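Local coordinates for protein tudor (Drosophila melanogaster, PDB 4Q5W), which probably recognises methylated arginines of the Piwi protein Aubergine through its Tudor domains, here the ninth extended one, and is required during oogenesis for primordial germ cell formation, at residues K46-V54 against S66-Y77. Sequence-based numbering, arbitrary orientation.
Sequences KAAVDDMCV and SRILEVLEDDQY
Lys46 bends its side chain around the hydroxyl of Tyr77, crossing it at a slant, and following it outward shows how one long chain can serve several partners. Its CB lies 3.4 Å from Tyr77 OH; CG and CD pass the same oxygen a little farther off, and a bend at chi3 (74°) brings CE back to it. NZ then reaches the turn between two strands, making a long salt bridge with Asp75 OD1 at 3.6 Å and donating to a water that also binds Leu72 O and Gln76 O. That water sits 4.2 Å above one face of the Tyr77 ring, over its centre. Tyr77 OH accepts a hydrogen bond from Ala47 N at 3.1 Å, while Ala47 O lies in plane at the ring edge. A leucine in place of Tyr77 would probably leave Ala47 N without this acceptor and the Lys46 methylenes with less to fold against. Tyr77 opens strand 77-81 of the four-stranded antiparallel sheet of the Tudor domain, an SH3-like fold, in which strands 52-56 and 63-71 form a hairpin. After a type II turn from Ala48 to Asp51, hydrogen bonds from Asp50 N to Ile68 O and from Ile68 N to Asp51 O lead into the antiparallel ladder, whose hydrogen-bonded pair is Cys53 and Ser66. Ile68 packs inward, CG1 against Ala47 CB and CD1 3.8 Å from Cys53 SG, with Val79 touching it from the next strand. On the other sheet face, Met52 SD rests 3.7 Å from Arg67 CD, and Arg67 NH2 meets Asp50 OD1 at 3.5 Å in a salt bridge, the carboxylate and guanidinium planes turned 51° apart.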
# COMPACT_ATOMS: atom_id res chain seq x y z
N LYS A 46 -6.05 -24.81 9.42
CA LYS A 46 -5.35 -24.04 8.38
C LYS A 46 -6.30 -23.21 7.52
O LYS A 46 -7.45 -23.58 7.31
CB LYS A 46 -4.47 -24.95 7.52
CG LYS A 46 -3.34 -25.62 8.30
CD LYS A 46 -2.21 -26.11 7.39
CE LYS A 46 -1.38 -24.94 6.86
NZ LYS A 46 -0.22 -25.42 6.06
N ALA A 47 -5.81 -22.07 7.04
CA ALA A 47 -6.58 -21.23 6.14
C ALA A 47 -6.24 -21.56 4.68
O ALA A 47 -5.25 -22.23 4.41
CB ALA A 47 -6.31 -19.77 6.42
N ALA A 48 -7.08 -21.11 3.76
CA ALA A 48 -6.84 -21.31 2.33
C ALA A 48 -6.64 -19.96 1.66
O ALA A 48 -6.96 -18.93 2.24
CB ALA A 48 -8.01 -22.07 1.69
N VAL A 49 -6.09 -19.97 0.44
CA VAL A 49 -5.87 -18.75 -0.32
C VAL A 49 -7.18 -17.96 -0.40
O VAL A 49 -8.25 -18.54 -0.55
CB VAL A 49 -5.35 -19.08 -1.73
CG1 VAL A 49 -5.37 -17.85 -2.62
CG2 VAL A 49 -3.93 -19.65 -1.64
N ASP A 50 -7.07 -16.64 -0.24
CA ASP A 50 -8.21 -15.71 -0.21
C ASP A 50 -9.03 -15.66 1.09
O ASP A 50 -9.94 -14.84 1.20
CB ASP A 50 -9.12 -15.87 -1.44
CG ASP A 50 -8.41 -15.50 -2.73
OD1 ASP A 50 -7.50 -14.65 -2.69
OD2 ASP A 50 -8.76 -16.07 -3.79
N ASP A 51 -8.72 -16.51 2.07
CA ASP A 51 -9.41 -16.40 3.35
C ASP A 51 -9.10 -15.06 4.01
O ASP A 51 -7.97 -14.56 3.93
CB ASP A 51 -9.07 -17.55 4.31
CG ASP A 51 -9.81 -18.83 3.97
OD1 ASP A 51 -10.68 -18.80 3.07
OD2 ASP A 51 -9.52 -19.88 4.60
N MET A 52 -10.11 -14.48 4.65
CA MET A 52 -9.95 -13.24 5.39
C MET A 52 -9.69 -13.57 6.85
O MET A 52 -10.30 -14.48 7.41
CB MET A 52 -11.20 -12.38 5.28
CG MET A 52 -11.73 -12.25 3.86
SD MET A 52 -10.52 -11.52 2.76
CE MET A 52 -10.10 -10.06 3.66
N CYS A 53 -8.77 -12.83 7.47
CA CYS A 53 -8.36 -13.10 8.84
C CYS A 53 -7.64 -11.87 9.41
O CYS A 53 -7.72 -10.79 8.84
CB CYS A 53 -7.45 -14.33 8.89
SG CYS A 53 -6.05 -14.26 7.75
N VAL A 54 -6.97 -12.04 10.55
CA VAL A 54 -6.18 -10.97 11.15
C VAL A 54 -4.80 -11.51 11.47
O VAL A 54 -4.66 -12.66 11.88
CB VAL A 54 -6.84 -10.46 12.47
CG1 VAL A 54 -5.92 -9.48 13.19
CG2 VAL A 54 -8.17 -9.79 12.17
N SER A 66 -6.26 -9.03 7.23
CA SER A 66 -5.41 -9.68 6.25
C SER A 66 -6.17 -10.63 5.33
O SER A 66 -7.26 -11.09 5.67
CB SER A 66 -4.31 -10.47 6.96
OG SER A 66 -4.87 -11.33 7.94
N ARG A 67 -5.57 -10.92 4.18
CA ARG A 67 -6.09 -11.93 3.27
C ARG A 67 -4.94 -12.85 2.88
O ARG A 67 -3.83 -12.39 2.60
CB ARG A 67 -6.71 -11.30 2.02
CG ARG A 67 -7.21 -12.32 1.00
CD ARG A 67 -8.10 -11.69 -0.08
NE ARG A 67 -7.56 -10.43 -0.58
CZ ARG A 67 -6.65 -10.34 -1.55
NH1 ARG A 67 -6.22 -9.15 -1.95
NH2 ARG A 67 -6.18 -11.44 -2.13
N ILE A 68 -5.20 -14.15 2.87
CA ILE A 68 -4.17 -15.12 2.54
C ILE A 68 -3.83 -15.08 1.05
O ILE A 68 -4.71 -15.27 0.21
CB ILE A 68 -4.61 -16.55 2.91
CG1 ILE A 68 -5.02 -16.62 4.39
CG2 ILE A 68 -3.50 -17.55 2.62
CD1 ILE A 68 -3.90 -16.31 5.36
N LEU A 69 -2.57 -14.83 0.75
CA LEU A 69 -2.09 -14.87 -0.63
C LEU A 69 -1.55 -16.25 -0.99
O LEU A 69 -1.86 -16.79 -2.06
CB LEU A 69 -1.00 -13.82 -0.84
CG LEU A 69 -1.48 -12.37 -0.76
CD1 LEU A 69 -0.31 -11.42 -0.88
CD2 LEU A 69 -2.52 -12.11 -1.84
N GLU A 70 -0.74 -16.82 -0.11
CA GLU A 70 -0.13 -18.12 -0.36
C GLU A 70 -0.05 -18.97 0.91
O GLU A 70 0.25 -18.47 1.99
CB GLU A 70 1.27 -17.94 -0.96
CG GLU A 70 1.91 -19.22 -1.46
CD GLU A 70 3.25 -18.98 -2.13
OE1 GLU A 70 3.67 -17.80 -2.21
OE2 GLU A 70 3.88 -19.96 -2.57
N VAL A 71 -0.35 -20.25 0.76
CA VAL A 71 -0.18 -21.21 1.84
C VAL A 71 1.22 -21.79 1.67
O VAL A 71 1.50 -22.49 0.70
CB VAL A 71 -1.25 -22.32 1.78
CG1 VAL A 71 -1.05 -23.34 2.89
CG2 VAL A 71 -2.64 -21.69 1.89
N LEU A 72 2.10 -21.47 2.61
CA LEU A 72 3.51 -21.85 2.50
C LEU A 72 3.82 -23.12 3.28
O LEU A 72 2.99 -23.63 4.02
CB LEU A 72 4.40 -20.71 3.01
CG LEU A 72 4.27 -19.39 2.25
CD1 LEU A 72 5.04 -18.30 2.96
CD2 LEU A 72 4.76 -19.57 0.83
N GLU A 73 5.04 -23.62 3.11
CA GLU A 73 5.51 -24.75 3.89
C GLU A 73 5.77 -24.31 5.33
O GLU A 73 5.80 -23.12 5.62
CB GLU A 73 6.78 -25.35 3.28
CG GLU A 73 6.59 -25.88 1.86
CD GLU A 73 5.68 -27.10 1.78
OE1 GLU A 73 5.41 -27.72 2.83
OE2 GLU A 73 5.24 -27.44 0.66
N ASP A 74 5.93 -25.29 6.22
CA ASP A 74 6.21 -25.04 7.64
C ASP A 74 5.10 -24.23 8.32
O ASP A 74 5.35 -23.49 9.27
CB ASP A 74 7.57 -24.36 7.82
CG ASP A 74 8.73 -25.31 7.60
OD1 ASP A 74 9.15 -25.49 6.44
OD2 ASP A 74 9.22 -25.89 8.60
N ASP A 75 3.88 -24.40 7.83
CA ASP A 75 2.71 -23.74 8.39
C ASP A 75 2.83 -22.21 8.42
O ASP A 75 2.38 -21.56 9.36
CB ASP A 75 2.39 -24.28 9.79
CG ASP A 75 1.72 -25.64 9.73
OD1 ASP A 75 1.99 -26.40 8.77
OD2 ASP A 75 0.92 -25.95 10.64
N GLN A 76 3.45 -21.66 7.39
CA GLN A 76 3.52 -20.21 7.25
C GLN A 76 2.56 -19.75 6.15
O GLN A 76 2.12 -20.56 5.33
CB GLN A 76 4.94 -19.76 6.94
CG GLN A 76 5.90 -19.98 8.10
CD GLN A 76 7.17 -19.18 7.96
OE1 GLN A 76 7.84 -19.23 6.93
NE2 GLN A 76 7.51 -18.41 8.99
N TYR A 77 2.24 -18.46 6.14
CA TYR A 77 1.37 -17.89 5.13
C TYR A 77 1.94 -16.57 4.66
O TYR A 77 2.43 -15.79 5.48
CB TYR A 77 -0.02 -17.60 5.71
CG TYR A 77 -0.73 -18.80 6.29
CD1 TYR A 77 -1.71 -19.46 5.56
CD2 TYR A 77 -0.46 -19.25 7.57
CE1 TYR A 77 -2.38 -20.54 6.08
CE2 TYR A 77 -1.12 -20.35 8.11
CZ TYR A 77 -2.08 -20.98 7.35
OH TYR A 77 -2.77 -22.06 7.86
O HOH W 1 1.10 -23.14 5.52